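3-methyladenine DNA glycosylase (Helicobacter pylori, PDB 1PU6) excises alkylated bases such as 3-methyladenine from DNA as a glycosylase of the helix-hairpin-helix superfamily, starting base excision repair. Local coordinates at residues A33-V38 / K95-L100; N68-A73 / N103-F108; G130-D135 / V146-K151. One frame throughout, in Å; residues are numbered along the deposited sequence.

Interaction 1: A33-V38 / K95-L100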
ATOM      1  N   ALA A  33      -8.496  -0.208  -1.049  1.00 15.41           N
ATOM      2  CA  ALA A  33      -7.042  -0.312  -0.834  1.00 13.83           C
ATOM      3  C   ALA A  33      -6.301   0.805  -1.606  1.00 13.32           C
ATOM      4  O   ALA A  33      -5.354   1.417  -1.066  1.00 13.16           O
ATOM      5  CB  ALA A  33      -6.501  -1.734  -1.232  1.00 13.68           C
ATOM      6  N   LEU A  34      -6.673   1.061  -2.876  1.00 12.49           N
ATOM      7  CA  LEU A  34      -6.073   2.201  -3.609  1.00 11.74           C
ATOM      8  C   LEU A  34      -6.355   3.517  -2.840  1.00 12.89           C
ATOM      9  O   LEU A  34      -5.422   4.330  -2.649  1.00 12.38           O
ATOM     10  CB  LEU A  34      -6.674   2.263  -5.052  1.00 11.89           C
ATOM     11  CG  LEU A  34      -6.171   3.441  -5.897  1.00 12.12           C
ATOM     12  CD1 LEU A  34      -6.331   3.051  -7.385  1.00 18.38           C
ATOM     13  CD2 LEU A  34      -7.050   4.679  -5.617  1.00 16.73           C
ATOM     14  N   LEU A  35      -7.588   3.728  -2.353  1.00 12.40           N
ATOM     15  CA  LEU A  35      -7.854   4.988  -1.643  1.00 12.63           C
ATOM     16  C   LEU A  35      -6.982   5.130  -0.379  1.00 12.69           C
ATOM     17  O   LEU A  35      -6.414   6.201  -0.104  1.00 13.30           O
ATOM     18  CB  LEU A  35      -9.328   5.111  -1.179  1.00 13.03           C
ATOM     19  CG  LEU A  35     -10.314   5.168  -2.327  1.00 14.31           C
ATOM     20  CD1 LEU A  35     -11.696   5.229  -1.710  1.00 17.71           C
ATOM     21  CD2 LEU A  35     -10.090   6.436  -3.202  1.00 20.17           C
ATOM     22  N   GLY A  36      -6.865   4.071   0.409  1.00 12.90           N
ATOM     23  CA  GLY A  36      -6.038   4.169   1.594  1.00 13.15           C
ATOM     24  C   GLY A  36      -4.566   4.349   1.296  1.00 12.91           C
ATOM     25  O   GLY A  36      -3.870   5.024   2.066  1.00 14.49           O
ATOM     26  N   ALA A  37      -4.078   3.752   0.204  1.00 12.40           N
ATOM     27  CA  ALA A  37      -2.674   3.887  -0.141  1.00 13.16           C
ATOM     28  C   ALA A  37      -2.365   5.350  -0.444  1.00 13.58           C
ATOM     29  O   ALA A  37      -1.261   5.817  -0.126  1.00 14.97           O
ATOM     30  CB  ALA A  37      -2.339   3.009  -1.365  1.00 12.93           C
ATOM     31  N   VAL A  38      -3.314   6.061  -1.061  1.00 13.80           N
ATOM     32  CA  VAL A  38      -3.107   7.469  -1.334  1.00 14.67           C
ATOM     33  C   VAL A  38      -3.224   8.289  -0.048  1.00 14.91           C
ATOM     34  O   VAL A  38      -2.367   9.163   0.209  1.00 16.05           O
ATOM     35  CB  VAL A  38      -4.133   7.958  -2.396  1.00 13.15           C
ATOM     36  CG1 VAL A  38      -4.051   9.480  -2.561  1.00 15.62           C
ATOM     37  CG2 VAL A  38      -3.843   7.211  -3.747  1.00 16.31           C
ATOM     38  N   LYS A  95      -7.907  16.636  -4.067  1.00 13.11           N
ATOM     39  CA  LYS A  95      -7.595  16.860  -5.471  1.00 13.85           C
ATOM     40  C   LYS A  95      -6.794  15.651  -6.096  1.00 14.13           C
ATOM     41  O   LYS A  95      -7.038  15.228  -7.230  1.00 15.08           O
ATOM     42  CB  LYS A  95      -6.781  18.156  -5.642  1.00 15.55           C
ATOM     43  CG  LYS A  95      -6.320  18.340  -7.130  1.00 18.44           C
ATOM     44  CD  LYS A  95      -5.902  19.770  -7.377  1.00 22.80           C
ATOM     45  CE  LYS A  95      -5.281  19.925  -8.766  1.00 27.47           C
ATOM     46  NZ  LYS A  95      -6.264  19.687  -9.904  1.00 28.36           N
ATOM     47  N   ARG A  96      -5.858  15.131  -5.331  1.00 12.57           N
ATOM     48  CA  ARG A  96      -5.033  14.019  -5.829  1.00 12.75           C
ATOM     49  C   ARG A  96      -5.921  12.793  -6.156  1.00 13.02           C
ATOM     50  O   ARG A  96      -5.720  12.141  -7.195  1.00 13.45           O
ATOM     51  CB  ARG A  96      -4.077  13.601  -4.729  1.00 13.51           C
ATOM     52  CG  ARG A  96      -3.034  12.666  -5.176  1.00 15.96           C
ATOM     53  CD  ARG A  96      -2.002  12.457  -4.021  1.00 19.33           C
ATOM     54  NE  ARG A  96      -1.535  13.774  -3.497  1.00 21.50           N
ATOM     55  CZ  ARG A  96      -1.057  13.965  -2.273  1.00 24.64           C
ATOM     56  NH1 ARG A  96      -0.986  12.963  -1.419  1.00 24.58           N
ATOM     57  NH2 ARG A  96      -0.606  15.176  -1.905  1.00 26.14           N
ATOM     58  N   LEU A  97      -6.886  12.478  -5.261  1.00 11.76           N
ATOM     59  CA  LEU A  97      -7.847  11.358  -5.527  1.00 11.89           C
ATOM     60  C   LEU A  97      -8.751  11.582  -6.736  1.00 12.14           C
ATOM     61  O   LEU A  97      -9.000  10.676  -7.540  1.00 11.93           O
ATOM     62  CB  LEU A  97      -8.737  11.096  -4.289  1.00 12.05           C
ATOM     63  CG  LEU A  97      -7.988  10.414  -3.168  1.00 13.97           C
ATOM     64  CD1 LEU A  97      -8.914  10.378  -1.923  1.00 17.81           C
ATOM     65  CD2 LEU A  97      -7.463   9.018  -3.556  1.00 16.17           C
ATOM     66  N   ILE A  98      -9.300  12.798  -6.830  1.00 12.12           N
ATOM     67  CA  ILE A  98     -10.179  13.133  -7.956  1.00 13.41           C
ATOM     68  C   ILE A  98      -9.440  13.039  -9.293  1.00 13.61           C
ATOM     69  O   ILE A  98      -9.940  12.424 -10.274  1.00 15.02           O
ATOM     70  CB  ILE A  98     -10.800  14.529  -7.735  1.00 13.05           C
ATOM     71  CG1 ILE A  98     -11.803  14.448  -6.584  1.00 14.96           C
ATOM     72  CG2 ILE A  98     -11.455  15.042  -9.013  1.00 15.64           C
ATOM     73  CD1 ILE A  98     -12.237  15.847  -6.043  1.00 17.17           C
ATOM     74  N   ASP A  99      -8.264  13.636  -9.346  1.00 13.90           N
ATOM     75  CA  ASP A  99      -7.492  13.600 -10.583  1.00 13.25           C
ATOM     76  C   ASP A  99      -7.001  12.172 -10.947  1.00 14.25           C
ATOM     77  O   ASP A  99      -7.038  11.761 -12.144  1.00 14.85           O
ATOM     78  CB  ASP A  99      -6.334  14.602 -10.525  1.00 15.18           C
ATOM     79  CG  ASP A  99      -6.816  16.073 -10.599  0.50 12.23           C
ATOM     80  OD1 ASP A  99      -8.047  16.344 -10.826  0.50 14.40           O
ATOM     81  OD2 ASP A  99      -6.012  17.039 -10.447  0.50 13.88           O
ATOM     82  N   LEU A 100      -6.525  11.434  -9.946  1.00 12.21           N
ATOM     83  CA  LEU A 100      -6.081  10.053 -10.197  1.00 11.07           C
ATOM     84  C   LEU A 100      -7.267   9.205 -10.772  1.00 12.64           C
ATOM     85  O   LEU A 100      -7.109   8.460 -11.772  1.00 12.27           O
ATOM     86  CB  LEU A 100      -5.565   9.435  -8.876  1.00 11.64           C
ATOM     87  CG  LEU A 100      -5.438   7.895  -8.932  1.00 11.94           C
ATOM     88  CD1 LEU A 100      -4.369   7.427  -9.948  1.00 13.26           C
ATOM     89  CD2 LEU A 100      -5.094   7.395  -7.506  1.00 13.98           C
TER
HETATM   90  O   HOH W   1      -0.617  10.053  -2.000  1.00 19.88           O
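Val38 and Leu97 mark where the two helical segments come nearest, CA to CA 7.4 Å, with the 33-38 and 95-100 axes 10.8 Å apart and their N-to-C directions 140° from one another, nearer antiparallel than parallel. Val38 is the wedge. Its CG1 lies anti to the backbone N (chi1 173°), and the two methyls straddle Leu97 CD2, CG1 going on to Arg96 and CG2 to Leu100. CG1 of Val38 rests on Leu97 CD2 at 3.6 Å and also reaches Arg96 CD, while Val38 CG2 turns to Leu100 CD2 at 4.0 Å. Leu97 and Val38 run past each other in opposite directions, and Leu97 CD2 also touches Val38 CB. The same Leu97 CD2 meets Leu35 CD2 at 3.7 Å, those two side chains crossing at about a right angle. On the other flank Leu34 and Leu100 slide past each other in opposite directions and touch through their CD2 methyls, 3.8 Å apart.

The polar part of the contact is at Arg96. There the chain bends at its third torsion (chi3 -51°), which brings the guanidinium round with Val38 O at its edge, close to its plane. No direct bond spans that gap; one water does the work, donating to Val38 O and accepting from Arg96 NH1, each at 3.0 Å. A carbonyl near the end of helix 31-39 is thereby tied to the neighbouring helix while the leucines and the valine are buried. Ile137 of helix 131-141 packs on Leu34 and Val38, Leu80 of helix 77-83 lies against Leu97, and Phe111 and Phe114 of helix 111-117 touch Leu34. Helices packed through aliphatic side chains in this way belong to the all-helical HhH-GPD fold.

Interaction 2: N68-A73 / N103-F108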
ATOM      1  N   ASN A  68     -17.612   2.843  -7.491  1.00 15.30           N
ATOM      2  CA  ASN A  68     -16.765   3.602  -6.549  1.00 15.13           C
ATOM      3  C   ASN A  68     -15.747   4.486  -7.273  1.00 13.81           C
ATOM      4  O   ASN A  68     -15.499   5.624  -6.849  1.00 14.32           O
ATOM      5  CB  ASN A  68     -16.013   2.627  -5.619  1.00 15.58           C
ATOM      6  CG  ASN A  68     -16.921   1.945  -4.580  1.00 16.08           C
ATOM      7  OD1 ASN A  68     -16.566   0.840  -4.040  1.00 21.86           O
ATOM      8  ND2 ASN A  68     -18.025   2.546  -4.266  1.00 15.04           N
ATOM      9  N   LEU A  69     -15.132   3.963  -8.346  1.00 14.46           N
ATOM     10  CA  LEU A  69     -14.129   4.714  -9.101  1.00 13.14           C
ATOM     11  C   LEU A  69     -14.785   5.959  -9.724  1.00 13.70           C
ATOM     12  O   LEU A  69     -14.242   7.085  -9.675  1.00 14.34           O
ATOM     13  CB  LEU A  69     -13.492   3.791 -10.179  1.00 13.13           C
ATOM     14  CG  LEU A  69     -12.578   4.458 -11.218  1.00 13.94           C
ATOM     15  CD1 LEU A  69     -11.362   5.153 -10.554  1.00 15.24           C
ATOM     16  CD2 LEU A  69     -12.108   3.394 -12.258  1.00 16.12           C
ATOM     17  N   LYS A  70     -15.939   5.767 -10.334  1.00 15.07           N
ATOM     18  CA  LYS A  70     -16.632   6.902 -10.941  1.00 15.60           C
ATOM     19  C   LYS A  70     -17.104   7.916  -9.877  1.00 15.69           C
ATOM     20  O   LYS A  70     -17.081   9.122 -10.136  1.00 15.43           O
ATOM     21  CB  LYS A  70     -17.806   6.409 -11.816  1.00 16.65           C
ATOM     22  CG  LYS A  70     -17.326   5.663 -13.054  1.00 18.61           C
ATOM     23  CD  LYS A  70     -18.492   5.389 -14.010  1.00 23.47           C
ATOM     24  CE  LYS A  70     -18.014   4.755 -15.310  1.00 29.44           C
ATOM     25  NZ  LYS A  70     -17.602   3.339 -15.144  1.00 34.02           N
ATOM     26  N   LYS A  71     -17.529   7.463  -8.693  1.00 14.76           N
ATOM     27  CA  LYS A  71     -17.965   8.430  -7.670  1.00 14.47           C
ATOM     28  C   LYS A  71     -16.820   9.344  -7.240  1.00 15.19           C
ATOM     29  O   LYS A  71     -17.048  10.524  -7.017  1.00 16.75           O
ATOM     30  CB  LYS A  71     -18.452   7.668  -6.441  1.00 17.26           C
ATOM     31  CG  LYS A  71     -19.774   6.968  -6.656  1.00 21.56           C
ATOM     32  CD  LYS A  71     -20.882   7.987  -6.445  1.00 28.79           C
ATOM     33  CE  LYS A  71     -21.125   8.304  -4.954  1.00 34.76           C
ATOM     34  N   ILE A  72     -15.603   8.819  -7.100  1.00 13.43           N
ATOM     35  CA  ILE A  72     -14.513   9.693  -6.730  1.00 13.78           C
ATOM     36  C   ILE A  72     -14.089  10.591  -7.880  1.00 13.21           C
ATOM     37  O   ILE A  72     -13.745  11.773  -7.659  1.00 15.77           O
ATOM     38  CB  ILE A  72     -13.284   8.863  -6.214  1.00 12.92           C
ATOM     39  CG1 ILE A  72     -13.737   8.083  -4.962  1.00 13.46           C
ATOM     40  CG2 ILE A  72     -12.054   9.791  -5.938  1.00 14.90           C
ATOM     41  CD1 ILE A  72     -14.183   8.958  -3.747  1.00 16.88           C
ATOM     42  N   ALA A  73     -14.123  10.070  -9.098  1.00 13.23           N
ATOM     43  CA  ALA A  73     -13.701  10.914 -10.248  1.00 14.26           C
ATOM     44  C   ALA A  73     -14.612  12.121 -10.410  1.00 15.19           C
ATOM     45  O   ALA A  73     -14.142  13.202 -10.845  1.00 15.51           O
ATOM     46  CB  ALA A  73     -13.690  10.087 -11.595  1.00 14.45           C
ATOM     47  N   ASN A 103      -8.128  10.026 -14.327  1.00 12.68           N
ATOM     48  CA  ASN A 103      -7.129   9.573 -15.314  1.00 13.00           C
ATOM     49  C   ASN A 103      -7.137   8.052 -15.468  1.00 12.82           C
ATOM     50  O   ASN A 103      -6.833   7.513 -16.544  1.00 13.54           O
ATOM     51  CB  ASN A 103      -5.723  10.086 -14.921  1.00 13.87           C
ATOM     52  CG  ASN A 103      -5.491  11.492 -15.363  1.00 18.40           C
ATOM     53  OD1 ASN A 103      -6.040  11.940 -16.384  1.00 24.28           O
ATOM     54  ND2 ASN A 103      -4.680  12.211 -14.648  1.00 24.69           N
ATOM     55  N   ILE A 104      -7.534   7.337 -14.410  1.00 12.46           N
ATOM     56  CA  ILE A 104      -7.691   5.870 -14.555  1.00 12.76           C
ATOM     57  C   ILE A 104      -8.790   5.582 -15.578  1.00 13.67           C
ATOM     58  O   ILE A 104      -8.661   4.724 -16.462  1.00 14.22           O
ATOM     59  CB  ILE A 104      -8.052   5.196 -13.210  1.00 11.94           C
ATOM     60  CG1 ILE A 104      -6.850   5.240 -12.260  1.00 11.64           C
ATOM     61  CG2 ILE A 104      -8.510   3.707 -13.447  1.00 14.64           C
ATOM     62  CD1 ILE A 104      -7.192   4.718 -10.833  1.00 12.53           C
ATOM     63  N   LEU A 105      -9.901   6.289 -15.461  1.00 13.35           N
ATOM     64  CA  LEU A 105     -11.001   6.079 -16.437  1.00 13.96           C
ATOM     65  C   LEU A 105     -10.550   6.428 -17.851  1.00 15.46           C
ATOM     66  O   LEU A 105     -10.847   5.678 -18.830  1.00 18.01           O
ATOM     67  CB  LEU A 105     -12.221   6.924 -16.017  1.00 13.85           C
ATOM     68  CG  LEU A 105     -12.929   6.427 -14.732  1.00 14.18           C
ATOM     69  CD1 LEU A 105     -13.846   7.516 -14.128  1.00 19.48           C
ATOM     70  CD2 LEU A 105     -13.724   5.125 -15.015  1.00 18.40           C
ATOM     71  N   LYS A 106      -9.854   7.544 -17.996  1.00 14.78           N
ATOM     72  CA  LYS A 106      -9.389   7.970 -19.323  1.00 16.09           C
ATOM     73  C   LYS A 106      -8.444   6.985 -20.006  1.00 17.83           C
ATOM     74  O   LYS A 106      -8.602   6.705 -21.217  1.00 18.19           O
ATOM     75  CB  LYS A 106      -8.720   9.355 -19.202  1.00 17.93           C
ATOM     76  CG  LYS A 106      -8.316   9.927 -20.569  1.00 21.85           C
ATOM     77  CD  LYS A 106      -7.935  11.409 -20.399  1.00 33.58           C
ATOM     78  CE  LYS A 106      -6.643  11.603 -19.620  1.00 35.58           C
ATOM     79  NZ  LYS A 106      -5.424  10.980 -20.293  1.00 39.70           N
ATOM     80  N   ASP A 107      -7.494   6.442 -19.237  1.00 16.44           N
ATOM     81  CA  ASP A 107      -6.407   5.634 -19.844  1.00 16.80           C
ATOM     82  C   ASP A 107      -6.654   4.135 -19.835  1.00 16.52           C
ATOM     83  O   ASP A 107      -6.069   3.369 -20.667  1.00 18.85           O
ATOM     84  CB  ASP A 107      -5.063   5.970 -19.198  1.00 16.94           C
ATOM     85  CG  ASP A 107      -4.602   7.382 -19.568  1.00 19.96           C
ATOM     86  OD1 ASP A 107      -3.641   7.862 -18.912  1.00 23.05           O
ATOM     87  OD2 ASP A 107      -5.152   8.091 -20.499  1.00 25.09           O
ATOM     88  N   PHE A 108      -7.462   3.685 -18.886  1.00 15.12           N
ATOM     89  CA  PHE A 108      -7.698   2.243 -18.732  1.00 15.72           C
ATOM     90  C   PHE A 108      -9.148   1.787 -18.839  1.00 17.18           C
ATOM     91  O   PHE A 108      -9.408   0.581 -18.878  1.00 17.56           O
ATOM     92  CB  PHE A 108      -7.139   1.780 -17.374  1.00 15.72           C
ATOM     93  CG  PHE A 108      -5.677   2.057 -17.224  1.00 14.77           C
ATOM     94  CD1 PHE A 108      -4.718   1.243 -17.867  1.00 17.55           C
ATOM     95  CD2 PHE A 108      -5.230   3.132 -16.426  1.00 14.86           C
ATOM     96  CE1 PHE A 108      -3.340   1.474 -17.725  1.00 17.98           C
ATOM     97  CE2 PHE A 108      -3.833   3.403 -16.304  1.00 15.54           C
ATOM     98  CZ  PHE A 108      -2.886   2.572 -16.943  1.00 15.36           C
TER
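Leu69 and Leu105 lie alongside each other and point in opposite directions, each side chain reaching past the other toward the facing helix. Their CD2 methyls meet at 3.6 Å, and the two CG atoms follow at 4.0 Å, so the branch points are engaged as well as the ends. Leu69 has CG anti to its own N (chi1 171°), which carries CD2 on to Ile104 as well: it touches CG2 there at 3.8 Å, the two side chains meeting at a slant. Leu105 splits its methyls: CD2 meets Leu69, and CD1 seats on Ala73 CB at 3.6 Å, one turn further along.

These segments come from helix 65-74 and the last turns of helix 90-108, whose short axes pass 10.4 Å apart at 122°. Both belong to the helical HhH-GPD fold, toward the outside of the molecule. Phe31 of helix 31-39 and Phe111 of helix 111-117 also touch Leu69, while Ile104 is backed by Leu34 and Phe114, which makes that flank the buried one.

Toward solvent the contact thins. Lys70 crosses Leu105 at about a right angle, and its aliphatic CG lies 4.1 Å from both Leu105 methyls, CD1 and CD2, while the chain runs on outward.

Interaction 3: G130-D135 / V146-K151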
ATOM      1  N   GLY A 130       3.538   9.806  -4.329  1.00 15.37           N
ATOM      2  CA  GLY A 130       4.937   9.423  -4.133  1.00 16.03           C
ATOM      3  C   GLY A 130       5.182   7.916  -4.368  1.00 15.09           C
ATOM      4  O   GLY A 130       4.242   7.132  -4.658  1.00 15.38           O
ATOM      5  N   LYS A 131       6.444   7.527  -4.273  1.00 14.71           N
ATOM      6  CA  LYS A 131       6.802   6.127  -4.559  1.00 15.91           C
ATOM      7  C   LYS A 131       6.139   5.125  -3.615  1.00 15.26           C
ATOM      8  O   LYS A 131       5.685   4.063  -4.063  1.00 14.71           O
ATOM      9  CB  LYS A 131       8.340   5.957  -4.574  1.00 16.95           C
ATOM     10  CG  LYS A 131       8.899   6.501  -5.822  1.00 18.21           C
ATOM     11  CD  LYS A 131      10.423   6.415  -5.788  1.00 17.60           C
ATOM     12  CE  LYS A 131      10.976   6.968  -7.110  1.00 23.12           C
ATOM     13  NZ  LYS A 131      12.392   6.839  -7.144  1.00 27.64           N
ATOM     14  N   GLU A 132       6.085   5.444  -2.323  1.00 14.97           N
ATOM     15  CA  GLU A 132       5.455   4.547  -1.344  1.00 15.30           C
ATOM     16  C   GLU A 132       4.000   4.310  -1.698  1.00 15.26           C
ATOM     17  O   GLU A 132       3.538   3.154  -1.685  1.00 15.21           O
ATOM     18  CB  GLU A 132       5.639   5.101   0.088  1.00 16.56           C
ATOM     19  CG  GLU A 132       5.071   4.145   1.155  1.00 17.67           C
ATOM     20  CD  GLU A 132       5.218   4.706   2.584  0.50 12.01           C
ATOM     21  OE1 GLU A 132       4.443   4.317   3.510  0.50 12.28           O
ATOM     22  OE2 GLU A 132       6.115   5.550   2.793  0.50 13.04           O
ATOM     23  N   SER A 133       3.265   5.384  -2.013  1.00 13.87           N
ATOM     24  CA  SER A 133       1.842   5.270  -2.387  1.00 13.00           C
ATOM     25  C   SER A 133       1.692   4.528  -3.720  1.00 12.05           C
ATOM     26  O   SER A 133       0.780   3.639  -3.837  1.00 12.19           O
ATOM     27  CB  SER A 133       1.187   6.652  -2.521  1.00 14.05           C
ATOM     28  OG  SER A 133       0.905   7.213  -1.213  1.00 17.08           O
ATOM     29  N   ALA A 134       2.541   4.837  -4.717  1.00 12.68           N
ATOM     30  CA  ALA A 134       2.421   4.129  -6.033  1.00 12.08           C
ATOM     31  C   ALA A 134       2.667   2.602  -5.827  1.00 12.47           C
ATOM     32  O   ALA A 134       1.935   1.745  -6.361  1.00 13.52           O
ATOM     33  CB  ALA A 134       3.453   4.627  -7.027  1.00 12.09           C
ATOM     34  N   ASP A 135       3.695   2.281  -5.070  1.00 11.77           N
ATOM     35  CA  ASP A 135       3.990   0.832  -4.865  1.00 12.57           C
ATOM     36  C   ASP A 135       2.922   0.134  -4.027  1.00 12.35           C
ATOM     37  O   ASP A 135       2.615  -1.070  -4.254  1.00 12.45           O
ATOM     38  CB  ASP A 135       5.345   0.700  -4.234  1.00 12.76           C
ATOM     39  CG  ASP A 135       6.463   0.980  -5.230  1.00 15.74           C
ATOM     40  OD1 ASP A 135       7.612   1.241  -4.799  1.00 17.15           O
ATOM     41  OD2 ASP A 135       6.258   1.040  -6.475  1.00 17.65           O
ATOM     42  N   VAL A 146       5.634  -6.435  -6.296  1.00 15.24           N
ATOM     43  CA  VAL A 146       6.329  -5.213  -5.859  1.00 14.97           C
ATOM     44  C   VAL A 146       6.349  -5.215  -4.339  1.00 14.71           C
ATOM     45  O   VAL A 146       5.291  -5.445  -3.688  1.00 17.33           O
ATOM     46  CB  VAL A 146       5.502  -3.975  -6.306  1.00 13.06           C
ATOM     47  CG1 VAL A 146       6.037  -2.722  -5.710  1.00 17.76           C
ATOM     48  CG2 VAL A 146       5.548  -3.924  -7.859  1.00 17.87           C
ATOM     49  N   MET A 147       7.509  -4.944  -3.725  1.00 15.09           N
ATOM     50  CA  MET A 147       7.552  -4.779  -2.255  1.00 15.76           C
ATOM     51  C   MET A 147       7.616  -3.283  -1.857  1.00 15.81           C
ATOM     52  O   MET A 147       8.555  -2.591  -2.227  1.00 15.69           O
ATOM     53  CB  MET A 147       8.734  -5.517  -1.612  1.00 17.90           C
ATOM     54  CG  MET A 147       8.408  -5.688   0.009  1.00 17.45           C
ATOM     55  SD  MET A 147       9.510  -6.715   0.703  1.00 23.06           S
ATOM     56  CE  MET A 147       9.562  -5.967   2.376  1.00 15.84           C
ATOM     57  N   VAL A 148       6.650  -2.807  -1.082  1.00 13.33           N
ATOM     58  CA  VAL A 148       6.616  -1.421  -0.612  1.00 12.91           C
ATOM     59  C   VAL A 148       7.724  -1.266   0.434  1.00 14.08           C
ATOM     60  O   VAL A 148       7.939  -2.191   1.243  1.00 16.22           O
ATOM     61  CB  VAL A 148       5.274  -1.146   0.087  1.00 13.57           C
ATOM     62  CG1 VAL A 148       5.273   0.232   0.776  1.00 16.09           C
ATOM     63  CG2 VAL A 148       4.146  -1.254  -0.947  1.00 16.12           C
ATOM     64  N   VAL A 149       8.423  -0.122   0.395  1.00 13.74           N
ATOM     65  CA  VAL A 149       9.297   0.307   1.514  1.00 13.34           C
ATOM     66  C   VAL A 149       8.929   1.706   1.967  1.00 15.96           C
ATOM     67  O   VAL A 149       8.084   2.355   1.339  1.00 16.20           O
ATOM     68  CB  VAL A 149      10.827   0.193   1.183  1.00 13.83           C
ATOM     69  CG1 VAL A 149      11.175  -1.322   0.887  1.00 14.87           C
ATOM     70  CG2 VAL A 149      11.240   1.109   0.027  1.00 14.27           C
ATOM     71  N   ASP A 150       9.505   2.163   3.082  1.00 17.50           N
ATOM     72  CA  ASP A 150       8.987   3.378   3.784  1.00 16.71           C
ATOM     73  C   ASP A 150       9.993   3.741   4.897  1.00 18.02           C
ATOM     74  O   ASP A 150      11.009   3.063   5.053  1.00 18.16           O
ATOM     75  CB  ASP A 150       7.603   3.088   4.433  1.00 18.19           C
ATOM     76  CG  ASP A 150       7.606   1.861   5.337  0.50 15.32           C
ATOM     77  OD1 ASP A 150       6.532   1.550   5.916  0.50 13.91           O
ATOM     78  OD2 ASP A 150       8.620   1.152   5.548  0.50 15.93           O
ATOM     79  N   LYS A 151       9.704   4.806   5.655  1.00 18.29           N
ATOM     80  CA  LYS A 151      10.567   5.230   6.764  1.00 20.69           C
ATOM     81  C   LYS A 151      10.751   4.077   7.775  1.00 20.78           C
ATOM     82  O   LYS A 151      11.864   3.853   8.279  1.00 21.52           O
ATOM     83  CB  LYS A 151       9.999   6.469   7.482  1.00 21.08           C
ATOM     84  CG  LYS A 151      11.016   7.088   8.468  1.00 26.67           C
TER
HETATM   85  O   HOH W   2       7.223   6.412   5.242  1.00 24.59           O
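Glu132 reaches Val149 and Asp150 because its chain is fully extended, with CG anti to the backbone N (chi1 -176°) and no bend at the next bond. Asp150 has CG wedged between its backbone N and carbonyl carbon (chi1 53°), so that CB lies against Glu132 while OD2 meets Ser153 OG. Glu132 sits in the first turn of helix 131-141, the second helix of the helix-hairpin-helix motif, and Gly130 is the N-cap residue at the hairpin's end. The facing segment 146-151 is the extended connection leading into helix 151-159. An aspartate at that N-cap is consistent with the D that gives the HhH-GPD family its name.

Going along the helix, Asp135 lies across Val146 at about a right angle, and Val146 CG1 rests 3.8 Å from Asp135 CG. Asp135 OD1 is held from outside the contact by a salt bridge to Arg120 and hydrogen bonds to Tyr167 and Gln171. Val148 divides its methyls, CG2 pressing on the helix backbone at Asp135 C (3.6 Å) and CG1 reaching Glu132 CG (3.9 Å). Glu132 CG also lies 3.5 Å from Val149 O.

Beyond this, the Glu132 carboxylate settles against the aliphatic part of Asp150, OE2 lying 3.3 Å from CB. The two carboxylate planes stand 85° apart, and no hydrogen bond joins the acids; Glu132 OE1 and Asp150 OD1 are 4.2 Å apart, an approach that is probably unfavourable. Asp150 instead caps a backbone N early in helix 151-159. Glu132 approaches that helix start through solvent: a water donates to Glu132 OE2 at 2.8 Å and accepts from Lys151 N at 3.0 Å.

In the fold
Helix 90-108 serves both interaction 1 and interaction 2, whose centres lie about 10 Å apart and which touch directly: Leu34 CD1 is 3.9 Å from Ile104 CD1, and Ile98 CG1 packs 3.5 Å from the backbone O of Ile72. Interaction 3 meets interaction 1 at another face of helix 31-39, where Ser133 OG and Ala37 O, 2.8 Å apart, probably form a hydrogen bond. Its centre is about 14 Å from that of interaction 1, and about 22 Å from interaction 2, which it does not touch. Interaction 3 holds Asp150, probably the aspartate of the HhH-GPD motif; a bound beta-mercaptoethanol, probably from crystallisation, sits about 5 Å from the neighbouring Glu132 side chain, and such molecules often mark pockets.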